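Local coordinates for protein amidase, hydantoinase/carbamoylase family (Paraburkholderia phymatum, PDB 6C0D) that probably hydrolyses N-carbamoyl-L-amino acids as a zinc-dependent, homodimeric amidase of the peptidase M20 family, at residues V213-I227 / A324-M338. Residues are numbered along the deposited sequence; the frame is centred on the assembly and turned at random. Where two conformers were deposited one is given.
Sequences VTTIVGIREFQLRFI and AELIACEGAEEPVTM
Arg220 and Glu334 join the two segments beside the hydrogen-bonded antiparallel pair Ile219-Glu333. NH2 of Arg220 meets the syn lone pair of Glu334 OE2 at 2.7 Å, with that oxygen close to the guanidinium plane although the two flat groups are turned 57° apart. A bend at chi2 (-66°) folds the arginine back along its own strand, so that NH1 also reaches Ile219 O at 3.1 Å, a carbonyl that accepts from Glu333 N as well. Ala332 CB lies over one guanidinium face, and Glu306 of helix 299-317 pairs with NE, while His303 takes the other oxygen of Glu334.

Between Ile219 and Phe222 the register shifts by two, and a second antiparallel ladder begins. In this ladder, farther from the zinc site, Gln223-Ile327 and Arg225-Glu325 are hydrogen-bonded pairs, each linked by two N-H...O bonds. On the other sheet face, Leu326 CD1 packs at 3.7 Å from Phe222 CD1, and both side chains pack against Leu309 of helix 299-317. Between the ladders, water 2 links Glu221 N to Cys329 O, and Phe281 of the second subunit packs on both residues.

Nearer the zinc domain, Ile216 and Val336 form another such hydrogen-bonded pair, and Met338 CE touches Ile216 CD1 at 3.6 Å, both side chains resting on Met380. One long strand thus passes from the catalytic domain, near the zinc ligand His196, into the helix-backed antiparallel sheet of the lid, or dimerisation, domain, and the returning chain follows it back: the two-domain architecture of M20 enzymes.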
loop_
_atom_site.group_PDB
_atom_site.type_symbol
_atom_site.label_atom_id
_atom_site.label_comp_id
_atom_site.label_asym_id
_atom_site.label_seq_id
_atom_site.Cartn_x
_atom_site.Cartn_y
_atom_site.Cartn_z
ATOM N N VAL A 213 -18.496 -0.872 32.069
ATOM C CA VAL A 213 -17.229 -1.357 31.507
ATOM C C VAL A 213 -16.551 -2.343 32.462
ATOM O O VAL A 213 -16.328 -2.050 33.647
ATOM C CB VAL A 213 -16.317 -0.174 31.158
ATOM C CG1 VAL A 213 -14.922 -0.659 30.717
ATOM C CG2 VAL A 213 -16.964 0.672 30.009
ATOM N N THR A 214 -16.231 -3.533 31.947
ATOM C CA THR A 214 -15.552 -4.556 32.751
ATOM C C THR A 214 -14.051 -4.315 32.802
ATOM O O THR A 214 -13.431 -4.347 33.877
ATOM C CB THR A 214 -15.821 -5.934 32.144
ATOM O OG1 THR A 214 -15.496 -5.882 30.744
ATOM C CG2 THR A 214 -17.291 -6.296 32.304
ATOM N N THR A 215 -13.454 -4.112 31.631
ATOM C CA THR A 215 -12.010 -4.124 31.445
ATOM C C THR A 215 -11.703 -3.237 30.252
ATOM O O THR A 215 -12.442 -3.259 29.261
ATOM C CB THR A 215 -11.505 -5.546 31.146
ATOM O OG1 THR A 215 -11.918 -6.434 32.183
ATOM C CG2 THR A 215 -9.980 -5.581 31.028
ATOM N N ILE A 216 -10.626 -2.469 30.345
ATOM C CA ILE A 216 -10.067 -1.774 29.188
ATOM C C ILE A 216 -9.058 -2.710 28.521
ATOM O O ILE A 216 -8.134 -3.201 29.179
ATOM C CB ILE A 216 -9.424 -0.448 29.615
ATOM C CG1 ILE A 216 -10.507 0.460 30.226
ATOM C CG2 ILE A 216 -8.725 0.235 28.440
ATOM C CD1 ILE A 216 -9.944 1.750 30.830
ATOM N N VAL A 217 -9.249 -2.989 27.226
ATOM C CA VAL A 217 -8.502 -4.083 26.594
ATOM C C VAL A 217 -7.019 -3.738 26.532
ATOM O O VAL A 217 -6.626 -2.566 26.476
ATOM C CB VAL A 217 -9.036 -4.389 25.178
ATOM C CG1 VAL A 217 -10.483 -4.927 25.242
ATOM C CG2 VAL A 217 -8.942 -3.134 24.317
ATOM N N GLY A 218 -6.179 -4.779 26.591
ATOM C CA GLY A 218 -4.785 -4.614 26.241
ATOM C C GLY A 218 -4.602 -4.584 24.730
ATOM O O GLY A 218 -5.508 -4.951 23.978
ATOM N N ILE A 219 -3.427 -4.128 24.289
ATOM C CA ILE A 219 -3.150 -3.898 22.864
ATOM C C ILE A 219 -1.769 -4.439 22.502
ATOM O O ILE A 219 -0.816 -4.311 23.281
ATOM C CB ILE A 219 -3.234 -2.394 22.509
ATOM C CG1 ILE A 219 -4.603 -1.820 22.938
ATOM C CG2 ILE A 219 -3.059 -2.191 20.982
ATOM C CD1 ILE A 219 -4.708 -0.297 22.873
ATOM N N ARG A 220 -1.656 -5.026 21.297
ATOM C CA ARG A 220 -0.369 -5.341 20.693
ATOM C C ARG A 220 -0.358 -4.813 19.266
ATOM O O ARG A 220 -1.385 -4.849 18.578
ATOM C CB ARG A 220 -0.091 -6.849 20.672
ATOM C CG ARG A 220 0.165 -7.444 22.042
ATOM C CD ARG A 220 1.463 -6.900 22.653
ATOM N NE ARG A 220 1.781 -7.606 23.896
ATOM C CZ ARG A 220 1.219 -7.347 25.079
ATOM N NH1 ARG A 220 0.325 -6.369 25.224
ATOM N NH2 ARG A 220 1.567 -8.068 26.129
ATOM N N GLU A 221 0.803 -4.311 18.841
ATOM C CA GLU A 221 1.007 -3.877 17.461
ATOM C C GLU A 221 2.312 -4.458 16.946
ATOM O O GLU A 221 3.296 -4.531 17.683
ATOM C CB GLU A 221 1.025 -2.350 17.369
ATOM C CG GLU A 221 -0.382 -1.766 17.597
ATOM C CD GLU A 221 -0.410 -0.258 17.619
ATOM O OE1 GLU A 221 0.628 0.363 17.925
ATOM O OE2 GLU A 221 -1.473 0.307 17.328
ATOM N N PHE A 222 2.308 -4.880 15.678
ATOM C CA PHE A 222 3.489 -5.450 15.048
ATOM C C PHE A 222 3.559 -4.995 13.602
ATOM O O PHE A 222 2.530 -4.738 12.965
ATOM C CB PHE A 222 3.463 -6.980 15.050
ATOM C CG PHE A 222 3.577 -7.590 16.419
ATOM C CD1 PHE A 222 4.818 -7.934 16.932
ATOM C CD2 PHE A 222 2.442 -7.858 17.168
ATOM C CE1 PHE A 222 4.932 -8.505 18.186
ATOM C CE2 PHE A 222 2.550 -8.418 18.445
ATOM C CZ PHE A 222 3.799 -8.753 18.940
ATOM N N GLN A 223 4.781 -4.917 13.090
ATOM C CA GLN A 223 5.004 -4.949 11.654
ATOM C C GLN A 223 5.494 -6.336 11.293
ATOM O O GLN A 223 6.294 -6.939 12.015
ATOM C CB GLN A 223 6.052 -3.933 11.203
ATOM C CG GLN A 223 5.642 -2.491 11.235
ATOM C CD GLN A 223 6.686 -1.618 10.572
ATOM O OE1 GLN A 223 7.589 -2.120 9.898
ATOM N NE2 GLN A 223 6.576 -0.310 10.761
ATOM N N LEU A 224 5.018 -6.845 10.177
ATOM C CA LEU A 224 5.482 -8.122 9.666
ATOM C C LEU A 224 6.011 -7.887 8.262
ATOM O O LEU A 224 5.255 -7.471 7.372
ATOM C CB LEU A 224 4.352 -9.141 9.677
ATOM C CG LEU A 224 4.729 -10.551 9.262
ATOM C CD1 LEU A 224 5.786 -11.146 10.193
ATOM C CD2 LEU A 224 3.473 -11.340 9.318
ATOM N N ARG A 225 7.310 -8.116 8.079
ATOM C CA ARG A 225 7.999 -7.899 6.812
ATOM C C ARG A 225 8.225 -9.225 6.109
ATOM O O ARG A 225 8.507 -10.237 6.757
ATOM C CB ARG A 225 9.358 -7.226 7.025
ATOM C CG ARG A 225 9.313 -5.804 7.546
ATOM C CD ARG A 225 10.737 -5.253 7.687
ATOM N NE ARG A 225 10.752 -3.894 8.226
ATOM C CZ ARG A 225 11.793 -3.344 8.844
ATOM N NH1 ARG A 225 12.905 -4.043 9.020
ATOM N NH2 ARG A 225 11.715 -2.101 9.307
ATOM N N PHE A 226 8.137 -9.203 4.780
ATOM C CA PHE A 226 8.369 -10.365 3.936
ATOM C C PHE A 226 9.453 -10.003 2.941
ATOM O O PHE A 226 9.368 -8.960 2.286
ATOM C CB PHE A 226 7.078 -10.788 3.229
ATOM C CG PHE A 226 6.037 -11.242 4.194
ATOM C CD1 PHE A 226 5.216 -10.316 4.831
ATOM C CD2 PHE A 226 5.938 -12.581 4.535
ATOM C CE1 PHE A 226 4.268 -10.720 5.771
ATOM C CE2 PHE A 226 4.991 -13.001 5.479
ATOM C CZ PHE A 226 4.159 -12.063 6.098
ATOM N N ILE A 227 10.495 -10.829 2.873
ATOM C CA ILE A 227 11.648 -10.540 2.036
ATOM C C ILE A 227 11.739 -11.641 1.004
ATOM O O ILE A 227 12.080 -12.786 1.333
ATOM C CB ILE A 227 12.948 -10.433 2.841
ATOM C CG1 ILE A 227 12.864 -9.303 3.887
ATOM C CG2 ILE A 227 14.102 -10.166 1.895
ATOM C CD1 ILE A 227 12.249 -9.726 5.207
ATOM N N ALA A 324 10.030 -14.310 6.542
ATOM C CA ALA A 324 9.165 -13.454 7.347
ATOM C C ALA A 324 9.927 -12.900 8.546
ATOM O O ALA A 324 10.768 -13.581 9.142
ATOM C CB ALA A 324 7.929 -14.215 7.843
ATOM N N GLU A 325 9.611 -11.659 8.921
ATOM C CA GLU A 325 10.353 -10.982 9.978
ATOM C C GLU A 325 9.380 -10.169 10.820
ATOM O O GLU A 325 8.721 -9.263 10.301
ATOM C CB GLU A 325 11.433 -10.085 9.386
ATOM C CG GLU A 325 12.241 -9.333 10.413
ATOM C CD GLU A 325 13.210 -8.372 9.757
ATOM O OE1 GLU A 325 13.581 -7.368 10.404
ATOM O OE2 GLU A 325 13.584 -8.625 8.588
ATOM N N LEU A 326 9.290 -10.484 12.108
ATOM C CA LEU A 326 8.312 -9.862 12.996
ATOM C C LEU A 326 8.985 -8.768 13.811
ATOM O O LEU A 326 10.035 -9.007 14.422
ATOM C CB LEU A 326 7.703 -10.912 13.924
ATOM C CG LEU A 326 6.582 -10.483 14.867
ATOM C CD1 LEU A 326 5.327 -10.178 14.093
ATOM C CD2 LEU A 326 6.344 -11.581 15.890
ATOM N N ILE A 327 8.372 -7.584 13.846
ATOM C CA ILE A 327 8.926 -6.438 14.565
ATOM C C ILE A 327 7.880 -5.923 15.541
ATOM O O ILE A 327 6.802 -5.483 15.127
ATOM C CB ILE A 327 9.360 -5.316 13.611
ATOM C CG1 ILE A 327 10.344 -5.874 12.580
ATOM C CG2 ILE A 327 9.995 -4.185 14.394
ATOM C CD1 ILE A 327 10.407 -5.066 11.338
ATOM N N ALA A 328 8.193 -5.970 16.830
ATOM C CA ALA A 328 7.266 -5.432 17.821
ATOM C C ALA A 328 7.296 -3.908 17.780
ATOM O O ALA A 328 8.355 -3.300 17.617
ATOM C CB ALA A 328 7.630 -5.923 19.228
ATOM N N CYS A 329 6.128 -3.291 17.891
ATOM C CA CYS A 329 6.043 -1.841 17.975
ATOM C C CYS A 329 6.010 -1.401 19.427
ATOM O O CYS A 329 5.459 -2.088 20.291
ATOM C CB CYS A 329 4.794 -1.322 17.268
ATOM S SG CYS A 329 4.786 -1.760 15.549
ATOM N N GLU A 330 6.602 -0.239 19.690
ATOM C CA GLU A 330 6.562 0.301 21.041
ATOM C C GLU A 330 5.118 0.603 21.432
ATOM O O GLU A 330 4.256 0.841 20.579
ATOM C CB GLU A 330 7.423 1.562 21.136
ATOM N N GLY A 331 4.849 0.548 22.734
ATOM C CA GLY A 331 3.569 0.955 23.268
ATOM C C GLY A 331 2.559 -0.146 23.505
ATOM O O GLY A 331 1.360 0.147 23.536
ATOM N N ALA A 332 2.995 -1.394 23.660
ATOM C CA ALA A 332 2.086 -2.457 24.074
ATOM C C ALA A 332 1.418 -2.096 25.401
ATOM O O ALA A 332 2.017 -1.456 26.266
ATOM C CB ALA A 332 2.850 -3.779 24.218
ATOM N N GLU A 333 0.176 -2.527 25.572
ATOM C CA GLU A 333 -0.571 -2.244 26.791
ATOM C C GLU A 333 -1.193 -3.531 27.310
ATOM O O GLU A 333 -1.591 -4.394 26.522
ATOM C CB GLU A 333 -1.652 -1.178 26.536
ATOM C CG GLU A 333 -1.097 0.177 26.116
ATOM C CD GLU A 333 -2.183 1.175 25.701
ATOM O OE1 GLU A 333 -3.384 0.838 25.780
ATOM O OE2 GLU A 333 -1.832 2.305 25.295
ATOM N N GLU A 334 -1.249 -3.675 28.660
ATOM C CA GLU A 334 -1.936 -4.808 29.254
ATOM C C GLU A 334 -3.396 -4.453 29.502
ATOM O O GLU A 334 -3.736 -3.272 29.630
ATOM C CB GLU A 334 -1.267 -5.192 30.582
ATOM C CG GLU A 334 0.167 -5.735 30.408
ATOM C CD GLU A 334 0.192 -6.901 29.432
ATOM O OE1 GLU A 334 -0.305 -7.983 29.800
ATOM O OE2 GLU A 334 0.666 -6.730 28.289
ATOM N N PRO A 335 -4.285 -5.445 29.577
ATOM C CA PRO A 335 -5.660 -5.163 30.023
ATOM C C PRO A 335 -5.653 -4.545 31.415
ATOM O O PRO A 335 -4.781 -4.827 32.244
ATOM C CB PRO A 335 -6.329 -6.543 30.040
ATOM C CG PRO A 335 -5.436 -7.433 29.109
ATOM C CD PRO A 335 -4.052 -6.884 29.339
ATOM N N VAL A 336 -6.642 -3.691 31.667
ATOM C CA VAL A 336 -6.770 -2.999 32.951
ATOM C C VAL A 336 -8.212 -3.179 33.403
ATOM O O VAL A 336 -9.135 -2.676 32.753
ATOM C CB VAL A 336 -6.394 -1.511 32.863
ATOM C CG1 VAL A 336 -6.708 -0.808 34.198
ATOM C CG2 VAL A 336 -4.894 -1.345 32.543
ATOM N N THR A 337 -8.415 -3.910 34.502
ATOM C CA THR A 337 -9.784 -4.167 34.944
ATOM C C THR A 337 -10.341 -2.956 35.677
ATOM O O THR A 337 -9.620 -2.248 36.384
ATOM C CB THR A 337 -9.843 -5.384 35.868
ATOM O OG1 THR A 337 -9.119 -5.081 37.055
ATOM C CG2 THR A 337 -9.196 -6.590 35.210
ATOM N N MET A 338 -11.644 -2.732 35.518
ATOM C CA MET A 338 -12.311 -1.725 36.322
ATOM C C MET A 338 -12.689 -2.331 37.667
ATOM O O MET A 338 -12.930 -3.538 37.777
ATOM C CB MET A 338 -13.555 -1.192 35.604
ATOM C CG MET A 338 -13.244 -0.561 34.223
ATOM S SD MET A 338 -12.322 0.974 34.306
ATOM C CE MET A 338 -10.583 0.410 34.155
HETATM O O HOH W 1 -5.396 -0.067 26.898
HETATM O O HOH W 2 2.746 -3.289 20.799
#